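Hydrazine synthase alpha subunit (Candidatus Kuenenia stuttgartiensis, PDB 5C2V) catalyses, within the hydrazine synthase complex, the condensation of hydroxylamine made in the gamma subunit with ammonia to give hydrazine, using c-type haem. Local coordinates at residues Asn48-Ile53 with Leu225-Asp230; Ala184-Arg189 with Ile218-Tyr223; His426-Trp431 with Ser586-Pro591; Trp581-Ser586 with Thr628-Val633. One frame throughout, in Å; residues are numbered along the deposited sequence.

Contact 1: Asn48-Ile53 with Leu225-Asp230; sequences NYPHYI and LSSNFD
Tyr-49, Pro-50 and Phe-229 form a buried loop-to-strand contact in the N-terminal domain, which includes the six-bladed beta-propeller. The loop between strands 31-37 and 58-63 meets the start of strand 228-233, an outermost strand of a four-stranded antiparallel sheet whose next strand is 239-245. Pro-50, preceded by a cis peptide bond, lies over one face of the Phe-229 ring. Pro-50 CB stands 3.7 Å from the centroid of the Phe-229 ring and 27° off the normal, displaced toward the rim, which meets the geometry of a CH-pi contact. The first torsion of Phe-229 (chi1 58°) sets CG between the backbone N and the carbonyl carbon, which brings the ring face under the proline. Pro-50 CG continues the apolar surface to Ser-227, reaching its CB at 3.5 Å. The Tyr-49 ring is inclined to that of Phe-229 by 77°, with centroids 6.0 Å apart, and the two touch obliquely through Tyr-49 CE2 and Phe-229 CE2 at 4.0 Å. Asp-230 comes to the edge of the Tyr-49 ring with its carboxylate almost perpendicular to it. That carboxylate has a stronger partner in the backbone N of Gln-288, which also binds Asp-230 OD2, so the buried acid is shared with strand 285-291. Tyr-49 OH donates to Asp-230 OD2 on its syn side at 3.2 Å.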
loop_
_atom_site.group_PDB
_atom_site.type_symbol
_atom_site.label_atom_id
_atom_site.label_comp_id
_atom_site.label_asym_id
_atom_site.label_seq_id
_atom_site.Cartn_x
_atom_site.Cartn_y
_atom_site.Cartn_z
ATOM N N ASN D 48 13.173 7.663 -20.081
ATOM C CA ASN D 48 14.030 8.524 -19.269
ATOM C C ASN D 48 13.374 9.850 -18.871
ATOM O O ASN D 48 14.032 10.724 -18.306
ATOM C CB ASN D 48 15.349 8.787 -19.995
ATOM C CG ASN D 48 16.310 7.614 -19.896
ATOM O OD1 ASN D 48 16.838 7.140 -20.901
ATOM N ND2 ASN D 48 16.535 7.137 -18.676
ATOM N N TYR D 49 12.087 9.991 -19.187
ATOM C CA TYR D 49 11.297 11.188 -18.877
ATOM C C TYR D 49 11.457 11.595 -17.411
ATOM O O TYR D 49 11.535 10.730 -16.542
ATOM C CB TYR D 49 9.820 10.911 -19.183
ATOM C CG TYR D 49 9.042 12.051 -19.802
ATOM C CD1 TYR D 49 8.933 12.172 -21.181
ATOM C CD2 TYR D 49 8.385 12.984 -19.010
ATOM C CE1 TYR D 49 8.213 13.203 -21.754
ATOM C CE2 TYR D 49 7.664 14.019 -19.574
ATOM C CZ TYR D 49 7.580 14.123 -20.946
ATOM O OH TYR D 49 6.863 15.151 -21.512
ATOM N N PRO D 50 11.506 12.908 -17.116
ATOM C CA PRO D 50 11.454 14.125 -17.936
ATOM C C PRO D 50 12.689 14.372 -18.786
ATOM O O PRO D 50 12.634 15.212 -19.686
ATOM C CB PRO D 50 11.305 15.233 -16.899
ATOM C CG PRO D 50 12.016 14.717 -15.727
ATOM C CD PRO D 50 11.716 13.242 -15.696
ATOM N N HIS D 51 13.783 13.659 -18.532
ATOM C CA HIS D 51 15.005 14.001 -19.232
ATOM C C HIS D 51 14.882 13.276 -20.550
ATOM O O HIS D 51 15.130 12.076 -20.665
ATOM C CB HIS D 51 16.235 13.555 -18.436
ATOM C CG HIS D 51 17.538 13.760 -19.143
ATOM N ND1 HIS D 51 18.140 14.995 -19.255
ATOM C CD2 HIS D 51 18.372 12.880 -19.746
ATOM C CE1 HIS D 51 19.280 14.870 -19.910
ATOM N NE2 HIS D 51 19.445 13.597 -20.221
ATOM N N TYR D 52 14.505 14.062 -21.549
ATOM C CA TYR D 52 14.040 13.537 -22.815
ATOM C C TYR D 52 14.636 14.362 -23.936
ATOM O O TYR D 52 14.305 15.536 -24.103
ATOM C CB TYR D 52 12.507 13.558 -22.835
ATOM C CG TYR D 52 11.841 13.160 -24.131
ATOM C CD1 TYR D 52 11.767 11.829 -24.518
ATOM C CD2 TYR D 52 11.237 14.112 -24.941
ATOM C CE1 TYR D 52 11.139 11.461 -25.694
ATOM C CE2 TYR D 52 10.605 13.754 -26.117
ATOM C CZ TYR D 52 10.560 12.429 -26.489
ATOM O OH TYR D 52 9.933 12.069 -27.660
ATOM N N ILE D 53 15.509 13.740 -24.715
ATOM C CA ILE D 53 16.157 14.413 -25.825
ATOM C C ILE D 53 16.076 13.484 -27.019
ATOM O O ILE D 53 17.019 12.751 -27.311
ATOM C CB ILE D 53 17.627 14.773 -25.522
ATOM C CG1 ILE D 53 17.753 15.436 -24.148
ATOM C CG2 ILE D 53 18.187 15.685 -26.604
ATOM C CD1 ILE D 53 19.167 15.829 -23.784
ATOM N N LEU D 225 14.934 19.134 -5.295
ATOM C CA LEU D 225 16.109 18.286 -5.499
ATOM C C LEU D 225 15.856 17.184 -6.522
ATOM O O LEU D 225 16.794 16.553 -7.012
ATOM C CB LEU D 225 16.563 17.671 -4.173
ATOM C CG LEU D 225 17.444 18.565 -3.299
ATOM C CD1 LEU D 225 17.850 17.852 -2.020
ATOM C CD2 LEU D 225 18.672 19.009 -4.074
ATOM N N SER D 226 14.587 16.951 -6.838
ATOM C CA SER D 226 14.234 16.066 -7.940
ATOM C C SER D 226 13.598 16.892 -9.049
ATOM O O SER D 226 13.429 18.103 -8.910
ATOM C CB SER D 226 13.294 14.951 -7.479
ATOM O OG SER D 226 14.001 13.961 -6.751
ATOM N N SER D 227 13.236 16.235 -10.143
ATOM C CA SER D 227 12.847 16.942 -11.358
ATOM C C SER D 227 11.457 17.572 -11.307
ATOM O O SER D 227 10.467 16.906 -11.008
ATOM C CB SER D 227 12.927 15.993 -12.554
ATOM O OG SER D 227 14.262 15.580 -12.789
ATOM N N ASN D 228 11.405 18.867 -11.603
ATOM C CA ASN D 228 10.151 19.554 -11.897
ATOM C C ASN D 228 10.063 19.781 -13.400
ATOM O O ASN D 228 11.017 20.264 -14.011
ATOM C CB ASN D 228 10.055 20.884 -11.149
ATOM C CG ASN D 228 9.765 20.706 -9.674
ATOM O OD1 ASN D 228 9.173 19.709 -9.264
ATOM N ND2 ASN D 228 10.172 21.680 -8.869
ATOM N N PHE D 229 8.932 19.430 -14.001
ATOM C CA PHE D 229 8.843 19.453 -15.457
ATOM C C PHE D 229 7.435 19.661 -16.001
ATOM O O PHE D 229 6.465 19.731 -15.246
ATOM C CB PHE D 229 9.417 18.153 -16.022
ATOM C CG PHE D 229 8.729 16.912 -15.515
ATOM C CD1 PHE D 229 9.112 16.331 -14.316
ATOM C CD2 PHE D 229 7.712 16.320 -16.245
ATOM C CE1 PHE D 229 8.486 15.189 -13.851
ATOM C CE2 PHE D 229 7.082 15.178 -15.784
ATOM C CZ PHE D 229 7.471 14.612 -14.586
ATOM N N ASP D 230 7.350 19.735 -17.327
ATOM C CA ASP D 230 6.099 19.947 -18.055
ATOM C C ASP D 230 5.247 21.096 -17.510
ATOM O O ASP D 230 4.141 20.871 -17.020
ATOM C CB ASP D 230 5.277 18.656 -18.059
ATOM C CG ASP D 230 5.927 17.557 -18.878
ATOM O OD1 ASP D 230 7.109 17.714 -19.254
ATOM O OD2 ASP D 230 5.261 16.535 -19.144
#

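Contact 2: Ala184-Arg189 with Ile218-Tyr223; sequences AYNLYR and IDQITY
Strand segments 186-189 and 218-220 run antiparallel, their axes 4.6 Å apart at closest and their directions 141° apart. Arg-189 and Asp-219 are a hydrogen-bonded pair, each N donating to the other's O at 2.9 Å, whereas Tyr-188 and Gln-220 are a non-hydrogen-bonded pair with CA atoms 4.5 Å apart. One residue beyond, Ile-221 N still reaches Leu-187 O at 3.0 Å. On the face carrying Arg-189 and Asp-219 the two side chains lie side by side and point the same way. With CG between N and the carbonyl carbon (chi1 66°) and the chain extended onward, Arg-189 brings NE to Asp-219 OD2 at 3.0 Å in a salt bridge. This bond takes the anti lone pair and lies 23° out of the guanidinium plane; NH2 adds a weak one. Arg-549 makes a second salt bridge to OD2, probably favouring the ionised carboxylate, and Trp-264 meets Arg-189 in a cation-pi contact. On the other face Gln-220 CG sits over the Tyr-188 ring, 4.3 Å from its centroid. Leu-187 CB packs on Ile-221 CG1 at 3.7 Å. The pairing belongs to an antiparallel sheet in which strand 186-191 lies between 154-171 and 216-220, and strand 209-211 follows on the far side of 216-220.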
loop_
_atom_site.group_PDB
_atom_site.type_symbol
_atom_site.label_atom_id
_atom_site.label_comp_id
_atom_site.label_asym_id
_atom_site.label_seq_id
_atom_site.Cartn_x
_atom_site.Cartn_y
_atom_site.Cartn_z
ATOM N N ALA D 184 18.934 16.631 -12.718
ATOM C CA ALA D 184 17.899 17.162 -11.835
ATOM C C ALA D 184 17.283 18.416 -12.446
ATOM O O ALA D 184 17.925 19.463 -12.516
ATOM C CB ALA D 184 18.470 17.460 -10.458
ATOM N N TYR D 185 16.029 18.305 -12.869
ATOM C CA TYR D 185 15.324 19.417 -13.497
ATOM C C TYR D 185 14.659 20.372 -12.513
ATOM O O TYR D 185 14.313 19.996 -11.393
ATOM C CB TYR D 185 14.292 18.889 -14.490
ATOM C CG TYR D 185 14.918 18.439 -15.788
ATOM C CD1 TYR D 185 15.408 17.150 -15.935
ATOM C CD2 TYR D 185 15.041 19.314 -16.861
ATOM C CE1 TYR D 185 15.991 16.739 -17.116
ATOM C CE2 TYR D 185 15.622 18.911 -18.047
ATOM C CZ TYR D 185 16.095 17.622 -18.170
ATOM O OH TYR D 185 16.674 17.215 -19.349
ATOM N N ASN D 186 14.488 21.613 -12.954
ATOM C CA ASN D 186 13.728 22.610 -12.216
ATOM C C ASN D 186 13.078 23.593 -13.183
ATOM O O ASN D 186 13.265 23.492 -14.395
ATOM C CB ASN D 186 14.626 23.341 -11.223
ATOM C CG ASN D 186 14.714 22.629 -9.887
ATOM O OD1 ASN D 186 13.699 22.218 -9.325
ATOM N ND2 ASN D 186 15.926 22.495 -9.364
ATOM N N LEU D 187 12.315 24.543 -12.653
ATOM C CA LEU D 187 11.639 25.516 -13.503
ATOM C C LEU D 187 12.367 26.854 -13.520
ATOM O O LEU D 187 12.836 27.339 -12.490
ATOM C CB LEU D 187 10.189 25.713 -13.054
ATOM C CG LEU D 187 9.242 24.530 -13.268
ATOM C CD1 LEU D 187 7.809 24.923 -12.940
ATOM C CD2 LEU D 187 9.345 24.005 -14.693
ATOM N N TYR D 188 12.458 27.439 -14.710
ATOM C CA TYR D 188 13.090 28.735 -14.904
ATOM C C TYR D 188 12.131 29.712 -15.572
ATOM O O TYR D 188 11.395 29.344 -16.498
ATOM C CB TYR D 188 14.351 28.607 -15.762
ATOM C CG TYR D 188 15.545 27.986 -15.077
ATOM C CD1 TYR D 188 15.722 26.609 -15.055
ATOM C CD2 TYR D 188 16.513 28.781 -14.476
ATOM C CE1 TYR D 188 16.820 26.040 -14.439
ATOM C CE2 TYR D 188 17.615 28.221 -13.858
ATOM C CZ TYR D 188 17.763 26.850 -13.842
ATOM O OH TYR D 188 18.858 26.288 -13.228
ATOM N N ARG D 189 12.140 30.955 -15.099
ATOM C CA ARG D 189 11.462 32.039 -15.796
ATOM C C ARG D 189 12.493 32.819 -16.605
ATOM O O ARG D 189 13.630 33.015 -16.165
ATOM C CB ARG D 189 10.716 32.956 -14.822
ATOM C CG ARG D 189 11.593 33.745 -13.865
ATOM C CD ARG D 189 10.756 34.740 -13.073
ATOM N NE ARG D 189 11.532 35.432 -12.049
ATOM C CZ ARG D 189 11.036 36.366 -11.243
ATOM N NH1 ARG D 189 9.763 36.724 -11.345
ATOM N NH2 ARG D 189 11.813 36.946 -10.338
ATOM N N ILE D 218 17.728 34.581 -17.330
ATOM C CA ILE D 218 17.017 33.490 -16.666
ATOM C C ILE D 218 17.110 33.544 -15.141
ATOM O O ILE D 218 18.132 33.943 -14.573
ATOM C CB ILE D 218 17.525 32.109 -17.135
ATOM C CG1 ILE D 218 19.040 31.999 -16.955
ATOM C CG2 ILE D 218 17.144 31.865 -18.583
ATOM C CD1 ILE D 218 19.600 30.644 -17.330
ATOM N N ASP D 219 16.020 33.132 -14.496
ATOM C CA ASP D 219 15.940 33.046 -13.041
ATOM C C ASP D 219 15.313 31.713 -12.636
ATOM O O ASP D 219 14.365 31.253 -13.272
ATOM C CB ASP D 219 15.129 34.215 -12.477
ATOM C CG ASP D 219 14.963 34.140 -10.971
ATOM O OD1 ASP D 219 15.948 33.814 -10.277
ATOM O OD2 ASP D 219 13.844 34.405 -10.483
ATOM N N GLN D 220 15.835 31.096 -11.580
ATOM C CA GLN D 220 15.351 29.784 -11.150
ATOM C C GLN D 220 14.259 29.909 -10.092
ATOM O O GLN D 220 14.521 30.326 -8.964
ATOM C CB GLN D 220 16.510 28.944 -10.610
ATOM C CG GLN D 220 16.119 27.536 -10.197
ATOM C CD GLN D 220 17.290 26.745 -9.652
ATOM O OE1 GLN D 220 18.436 27.194 -9.702
ATOM N NE2 GLN D 220 17.009 25.559 -9.126
ATOM N N ILE D 221 13.034 29.550 -10.464
ATOM C CA ILE D 221 11.891 29.701 -9.569
ATOM C C ILE D 221 11.553 28.470 -8.715
ATOM O O ILE D 221 10.777 28.575 -7.766
ATOM C CB ILE D 221 10.632 30.085 -10.365
ATOM C CG1 ILE D 221 10.248 28.953 -11.324
ATOM C CG2 ILE D 221 10.866 31.380 -11.125
ATOM C CD1 ILE D 221 9.044 29.264 -12.183
ATOM N N THR D 222 12.133 27.316 -9.038
ATOM C CA THR D 222 11.849 26.084 -8.291
ATOM C C THR D 222 13.137 25.366 -7.907
ATOM O O THR D 222 13.993 25.124 -8.747
ATOM C CB THR D 222 10.954 25.112 -9.087
ATOM O OG1 THR D 222 11.631 24.698 -10.281
ATOM C CG2 THR D 222 9.628 25.766 -9.449
ATOM N N TYR D 223 13.290 25.092 -6.617
ATOM C CA TYR D 223 14.518 24.512 -6.077
ATOM C C TYR D 223 14.508 23.011 -5.730
ATOM O O TYR D 223 15.453 22.521 -5.111
ATOM C CB TYR D 223 14.955 25.363 -4.890
ATOM C CG TYR D 223 15.358 26.722 -5.407
ATOM C CD1 TYR D 223 14.449 27.772 -5.453
ATOM C CD2 TYR D 223 16.622 26.930 -5.941
ATOM C CE1 TYR D 223 14.807 29.004 -5.966
ATOM C CE2 TYR D 223 16.990 28.155 -6.453
ATOM C CZ TYR D 223 16.080 29.189 -6.465
ATOM O OH TYR D 223 16.447 30.412 -6.977
#

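Contact 3: His426-Trp431 with Ser586-Pro591; sequences HSWGTW and SHYDSP
Trp-428 opens the contact at the start of strand 428-433, its indole directed at Tyr-588 of the loop 586-591. Its six-membered ring presents an edge: Trp-428 CZ3 touches Tyr-588 CB at 3.8 Å, and CB lies near the indole plane. The same CZ3 stands at the edge of the Tyr-588 ring. The two side chains pass each other in opposite directions. Trp-428 CH2, farther round the rim, comes within 4.5 Å of His-587 CB. Gly-429 follows, with backbone bonding to Gln-521 of the adjacent strand 517-522. Strand 428-433 is the central one of a three-stranded mixed sheet, antiparallel to 517-522 and parallel to 553-556, the latter ending at Cys-556, which binds the middle-domain haem covalently. At Thr-430 the contact turns to the face of the Tyr-588 ring. Thr-430 CG2, placed anti to the carbonyl carbon by chi1 of 56° for OG1, lies 3.7 Å from the centroid of the Tyr-588 ring and 18° off the normal, a CH-pi contact. Thr-430 OG1 is over the same ring, offset toward the rim, 3.4 Å from Tyr-588 CZ; its hydrogen-bond partner is Trp-580 NE1. Thr-430 CG2 also meets Ser-590 OG at 3.3 Å, a hydroxyl paired with Ser-520, while Tyr-588 OH is bonded to Tyr-551 O. Trp-431 points its CB away from the loop and belongs to the haem c pocket, where it touches the cofactor.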
loop_
_atom_site.group_PDB
_atom_site.type_symbol
_atom_site.label_atom_id
_atom_site.label_comp_id
_atom_site.label_asym_id
_atom_site.label_seq_id
_atom_site.Cartn_x
_atom_site.Cartn_y
_atom_site.Cartn_z
ATOM N N HIS D 426 23.925 35.741 2.362
ATOM C CA HIS D 426 23.049 35.021 1.448
ATOM C C HIS D 426 21.654 35.638 1.468
ATOM O O HIS D 426 21.262 36.261 2.454
ATOM C CB HIS D 426 22.985 33.539 1.828
ATOM C CG HIS D 426 22.516 32.644 0.724
ATOM N ND1 HIS D 426 21.193 32.546 0.350
ATOM C CD2 HIS D 426 23.196 31.792 -0.082
ATOM C CE1 HIS D 426 21.079 31.682 -0.643
ATOM N NE2 HIS D 426 22.281 31.211 -0.923
ATOM N N SER D 427 20.915 35.473 0.377
ATOM C CA SER D 427 19.528 35.920 0.326
ATOM C C SER D 427 18.705 35.151 1.353
ATOM O O SER D 427 18.963 33.974 1.601
ATOM C CB SER D 427 18.949 35.733 -1.078
ATOM O OG SER D 427 19.054 34.383 -1.496
ATOM N N TRP D 428 17.725 35.812 1.958
ATOM C CA TRP D 428 16.934 35.167 3.000
ATOM C C TRP D 428 15.447 35.514 2.939
ATOM O O TRP D 428 15.038 36.454 2.256
ATOM C CB TRP D 428 17.503 35.516 4.381
ATOM C CG TRP D 428 17.567 36.981 4.684
ATOM C CD1 TRP D 428 18.509 37.868 4.250
ATOM C CD2 TRP D 428 16.668 37.724 5.517
ATOM N NE1 TRP D 428 18.242 39.120 4.749
ATOM C CE2 TRP D 428 17.119 39.058 5.528
ATOM C CE3 TRP D 428 15.523 37.391 6.246
ATOM C CZ2 TRP D 428 16.464 40.060 6.242
ATOM C CZ3 TRP D 428 14.874 38.387 6.953
ATOM C CH2 TRP D 428 15.346 39.705 6.946
ATOM N N GLY D 429 14.647 34.741 3.668
ATOM C CA GLY D 429 13.200 34.880 3.665
ATOM C C GLY D 429 12.619 34.320 4.951
ATOM O O GLY D 429 13.364 33.990 5.867
ATOM N N THR D 430 11.295 34.222 5.035
ATOM C CA THR D 430 10.659 33.773 6.273
ATOM C C THR D 430 9.569 32.716 6.081
ATOM O O THR D 430 9.029 32.539 4.987
ATOM C CB THR D 430 10.030 34.959 7.037
ATOM O OG1 THR D 430 9.111 35.649 6.181
ATOM C CG2 THR D 430 11.102 35.930 7.510
ATOM N N TRP D 431 9.242 32.008 7.158
ATOM C CA TRP D 431 8.057 31.157 7.132
ATOM C C TRP D 431 7.435 31.021 8.517
ATOM O O TRP D 431 8.122 31.119 9.537
ATOM C CB TRP D 431 8.378 29.776 6.544
ATOM C CG TRP D 431 9.265 28.905 7.380
ATOM C CD1 TRP D 431 10.616 28.761 7.264
ATOM C CD2 TRP D 431 8.858 28.033 8.443
ATOM N NE1 TRP D 431 11.077 27.862 8.195
ATOM C CE2 TRP D 431 10.018 27.403 8.933
ATOM C CE3 TRP D 431 7.626 27.731 9.032
ATOM C CZ2 TRP D 431 9.983 26.488 9.983
ATOM C CZ3 TRP D 431 7.594 26.822 10.075
ATOM C CH2 TRP D 431 8.764 26.212 10.539
ATOM N N SER D 586 12.598 47.769 9.374
ATOM C CA SER D 586 13.057 46.417 9.064
ATOM C C SER D 586 12.231 45.726 7.980
ATOM O O SER D 586 11.056 46.038 7.784
ATOM C CB SER D 586 13.050 45.556 10.329
ATOM O OG SER D 586 13.907 46.094 11.320
ATOM N N HIS D 587 12.862 44.793 7.270
ATOM C CA HIS D 587 12.151 43.906 6.354
ATOM C C HIS D 587 11.391 42.845 7.142
ATOM O O HIS D 587 10.200 42.624 6.927
ATOM C CB HIS D 587 13.118 43.236 5.374
ATOM C CG HIS D 587 13.678 44.162 4.338
ATOM N ND1 HIS D 587 15.008 44.161 3.981
ATOM C CD2 HIS D 587 13.084 45.106 3.572
ATOM C CE1 HIS D 587 15.213 45.070 3.045
ATOM N NE2 HIS D 587 14.060 45.658 2.779
ATOM N N TYR D 588 12.103 42.188 8.055
ATOM C CA TYR D 588 11.513 41.199 8.951
ATOM C C TYR D 588 12.156 41.260 10.330
ATOM O O TYR D 588 13.378 41.355 10.451
ATOM C CB TYR D 588 11.655 39.786 8.385
ATOM C CG TYR D 588 10.756 39.484 7.212
ATOM C CD1 TYR D 588 9.377 39.413 7.367
ATOM C CD2 TYR D 588 11.286 39.249 5.952
ATOM C CE1 TYR D 588 8.552 39.131 6.296
ATOM C CE2 TYR D 588 10.471 38.965 4.878
ATOM C CZ TYR D 588 9.105 38.907 5.053
ATOM O OH TYR D 588 8.290 38.624 3.980
ATOM N N ASP D 589 11.328 41.216 11.366
ATOM C CA ASP D 589 11.818 41.197 12.739
ATOM C C ASP D 589 11.858 39.793 13.343
ATOM O O ASP D 589 12.160 39.633 14.524
ATOM C CB ASP D 589 10.968 42.116 13.614
ATOM C CG ASP D 589 11.033 43.560 13.166
ATOM O OD1 ASP D 589 12.090 44.194 13.368
ATOM O OD2 ASP D 589 10.031 44.058 12.616
ATOM N N SER D 590 11.528 38.781 12.546
ATOM C CA SER D 590 11.544 37.401 13.027
ATOM C C SER D 590 12.972 36.887 13.204
ATOM O O SER D 590 13.856 37.216 12.413
ATOM C CB SER D 590 10.772 36.489 12.070
ATOM O OG SER D 590 11.303 36.558 10.758
ATOM N N PRO D 591 13.202 36.080 14.253
ATOM C CA PRO D 591 14.531 35.529 14.551
ATOM C C PRO D 591 15.021 34.540 13.497
ATOM O O PRO D 591 14.222 33.806 12.913
ATOM C CB PRO D 591 14.326 34.817 15.895
ATOM C CG PRO D 591 13.084 35.413 16.469
ATOM C CD PRO D 591 12.219 35.730 15.292
#

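Contact 4: Trp581-Ser586 with Thr628-Val633; sequences WYDDRS and TTSQPV
The Tyr-582 ring and the Gln-631 amide meet at an inclination of 64°, the side chains crossing at about a right angle, and NE2 approaches the hydroxyl end of the ring obliquely. Gln-631 NE2 is 3.0 Å from Tyr-582 OH, and it is hydrogen-bonded to Asp-589 O. A bend in the glutamine chain (chi2 -64°) helps carry the amide to this place. At the edge of the Arg-585 guanidinium lies the Asp-583 carboxylate, with Arg-585 NE 3.3 Å from Asp-583 OD2 in a weak salt bridge; Arg-220 of the gamma subunit makes another with Asp-583 OD1. A water donates to Asp-583 OD2 at 2.8 Å and, weakly, to Ser-630 OG, which is probably also bonded to Asp-589. Ser-586 CA makes a CA-H...O contact with Thr-628 O at 3.1 Å. The 581-586 side contains a type I beta turn from Asp-583 to Ser-586, here packed beside the gamma subunit against a loop of the cytochrome c-like C-terminal region.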
loop_
_atom_site.group_PDB
_atom_site.type_symbol
_atom_site.label_atom_id
_atom_site.label_comp_id
_atom_site.label_asym_id
_atom_site.label_seq_id
_atom_site.Cartn_x
_atom_site.Cartn_y
_atom_site.Cartn_z
ATOM N N TRP D 581 6.977 40.724 11.823
ATOM C CA TRP D 581 7.493 42.053 11.506
ATOM C C TRP D 581 6.774 43.120 12.334
ATOM O O TRP D 581 5.642 43.492 12.020
ATOM C CB TRP D 581 7.318 42.309 10.001
ATOM C CG TRP D 581 7.682 43.680 9.511
ATOM C CD1 TRP D 581 8.591 44.533 10.055
ATOM C CD2 TRP D 581 7.138 44.351 8.363
ATOM N NE1 TRP D 581 8.648 45.696 9.322
ATOM C CE2 TRP D 581 7.766 45.609 8.280
ATOM C CE3 TRP D 581 6.185 44.008 7.399
ATOM C CZ2 TRP D 581 7.470 46.527 7.272
ATOM C CZ3 TRP D 581 5.889 44.923 6.402
ATOM C CH2 TRP D 581 6.531 46.165 6.346
ATOM N N TYR D 582 7.431 43.620 13.380
ATOM C CA TYR D 582 6.894 44.736 14.160
ATOM C C TYR D 582 7.589 46.093 13.964
ATOM O O TYR D 582 7.203 47.076 14.596
ATOM C CB TYR D 582 6.863 44.381 15.657
ATOM C CG TYR D 582 8.088 43.688 16.219
ATOM C CD1 TYR D 582 8.248 42.313 16.099
ATOM C CD2 TYR D 582 9.056 44.401 16.912
ATOM C CE1 TYR D 582 9.353 41.672 16.627
ATOM C CE2 TYR D 582 10.166 43.768 17.443
ATOM C CZ TYR D 582 10.310 42.405 17.296
ATOM O OH TYR D 582 11.412 41.771 17.823
ATOM N N ASP D 583 8.609 46.159 13.111
ATOM C CA ASP D 583 9.411 47.382 12.996
ATOM C C ASP D 583 9.405 47.966 11.580
ATOM O O ASP D 583 9.621 47.248 10.606
ATOM C CB ASP D 583 10.851 47.108 13.435
ATOM C CG ASP D 583 11.572 48.359 13.898
ATOM O OD1 ASP D 583 11.117 49.472 13.562
ATOM O OD2 ASP D 583 12.598 48.228 14.599
ATOM N N ASP D 584 9.182 49.274 11.472
ATOM C CA ASP D 584 9.055 49.923 10.166
ATOM C C ASP D 584 10.393 50.101 9.452
ATOM O O ASP D 584 10.432 50.284 8.235
ATOM C CB ASP D 584 8.362 51.284 10.308
ATOM C CG ASP D 584 9.190 52.289 11.083
ATOM O OD1 ASP D 584 10.012 51.870 11.925
ATOM O OD2 ASP D 584 9.014 53.503 10.851
ATOM N N ARG D 585 11.484 50.047 10.206
ATOM C CA ARG D 585 12.815 50.180 9.624
ATOM C C ARG D 585 13.401 48.822 9.241
ATOM O O ARG D 585 14.560 48.730 8.839
ATOM C CB ARG D 585 13.754 50.921 10.584
ATOM C CG ARG D 585 13.724 50.431 12.023
ATOM C CD ARG D 585 14.604 51.300 12.912
ATOM N NE ARG D 585 14.460 50.976 14.328
ATOM C CZ ARG D 585 15.204 51.502 15.295
ATOM N NH1 ARG D 585 16.151 52.382 15.001
ATOM N NH2 ARG D 585 15.003 51.149 16.558
ATOM N N SER D 586 12.598 47.769 9.374
ATOM C CA SER D 586 13.057 46.417 9.064
ATOM C C SER D 586 12.231 45.726 7.980
ATOM O O SER D 586 11.056 46.038 7.784
ATOM C CB SER D 586 13.050 45.556 10.329
ATOM O OG SER D 586 13.907 46.094 11.320
ATOM N N THR D 628 18.561 46.597 8.520
ATOM C CA THR D 628 17.250 46.269 7.963
ATOM C C THR D 628 16.557 45.113 8.689
ATOM O O THR D 628 15.496 44.659 8.261
ATOM C CB THR D 628 17.347 45.926 6.464
ATOM O OG1 THR D 628 16.029 45.790 5.916
ATOM C CG2 THR D 628 18.109 44.635 6.260
ATOM N N THR D 629 17.166 44.614 9.760
ATOM C CA THR D 629 16.473 43.686 10.652
ATOM C C THR D 629 16.911 43.885 12.102
ATOM O O THR D 629 18.034 44.314 12.372
ATOM C CB THR D 629 16.697 42.214 10.244
ATOM O OG1 THR D 629 15.807 41.371 10.988
ATOM C CG2 THR D 629 18.132 41.787 10.506
ATOM N N SER D 630 16.009 43.585 13.031
ATOM C CA SER D 630 16.272 43.775 14.453
ATOM C C SER D 630 17.109 42.645 15.044
ATOM O O SER D 630 17.894 42.858 15.967
ATOM C CB SER D 630 14.955 43.894 15.224
ATOM O OG SER D 630 14.039 44.736 14.545
ATOM N N GLN D 631 16.934 41.444 14.504
ATOM C CA GLN D 631 17.546 40.248 15.071
ATOM C C GLN D 631 18.942 39.982 14.518
ATOM O O GLN D 631 19.245 40.358 13.385
ATOM C CB GLN D 631 16.650 39.033 14.817
ATOM C CG GLN D 631 15.177 39.295 15.063
ATOM C CD GLN D 631 14.860 39.621 16.511
ATOM O OE1 GLN D 631 15.655 39.353 17.413
ATOM N NE2 GLN D 631 13.691 40.208 16.740
ATOM N N PRO D 632 19.800 39.337 15.327
ATOM C CA PRO D 632 21.132 38.910 14.886
ATOM C C PRO D 632 21.057 38.030 13.644
ATOM O O PRO D 632 20.128 37.235 13.512
ATOM C CB PRO D 632 21.663 38.121 16.086
ATOM C CG PRO D 632 20.935 38.683 17.255
ATOM C CD PRO D 632 19.566 39.027 16.749
ATOM N N VAL D 633 22.027 38.170 12.748
ATOM C CA VAL D 633 22.014 37.433 11.491
ATOM C C VAL D 633 22.777 36.122 11.628
ATOM O O VAL D 633 23.994 36.123 11.783
ATOM C CB VAL D 633 22.635 38.261 10.355
ATOM C CG1 VAL D 633 22.597 37.488 9.051
ATOM C CG2 VAL D 633 21.913 39.591 10.218
HETATM O O HOH W 1 13.652 47.066 16.881
#

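Contacts 1 and 2 are buried in the interior of the N-terminal part of the chain and touch each other, with Tyr-185 probably bonded to His-51 and to Asn-228. Contact 2 relies on strand pairing and a salt bridge, while contact 1 combines a proline over an aromatic face with one tyrosine-aspartate hydrogen bond. Contact 3 is also buried but joins a strand near the middle-domain haem to a loop through apolar and CH-pi contacts. Contact 4 is partly exposed and more polar, with a water and the gamma subunit at its charged turn. Contacts 3 and 4 share Ser-586, and Asp-589 and Tyr-588 of the former are probably bonded to Ser-630 and Thr-629 of the latter; their centres are about 8 Å apart.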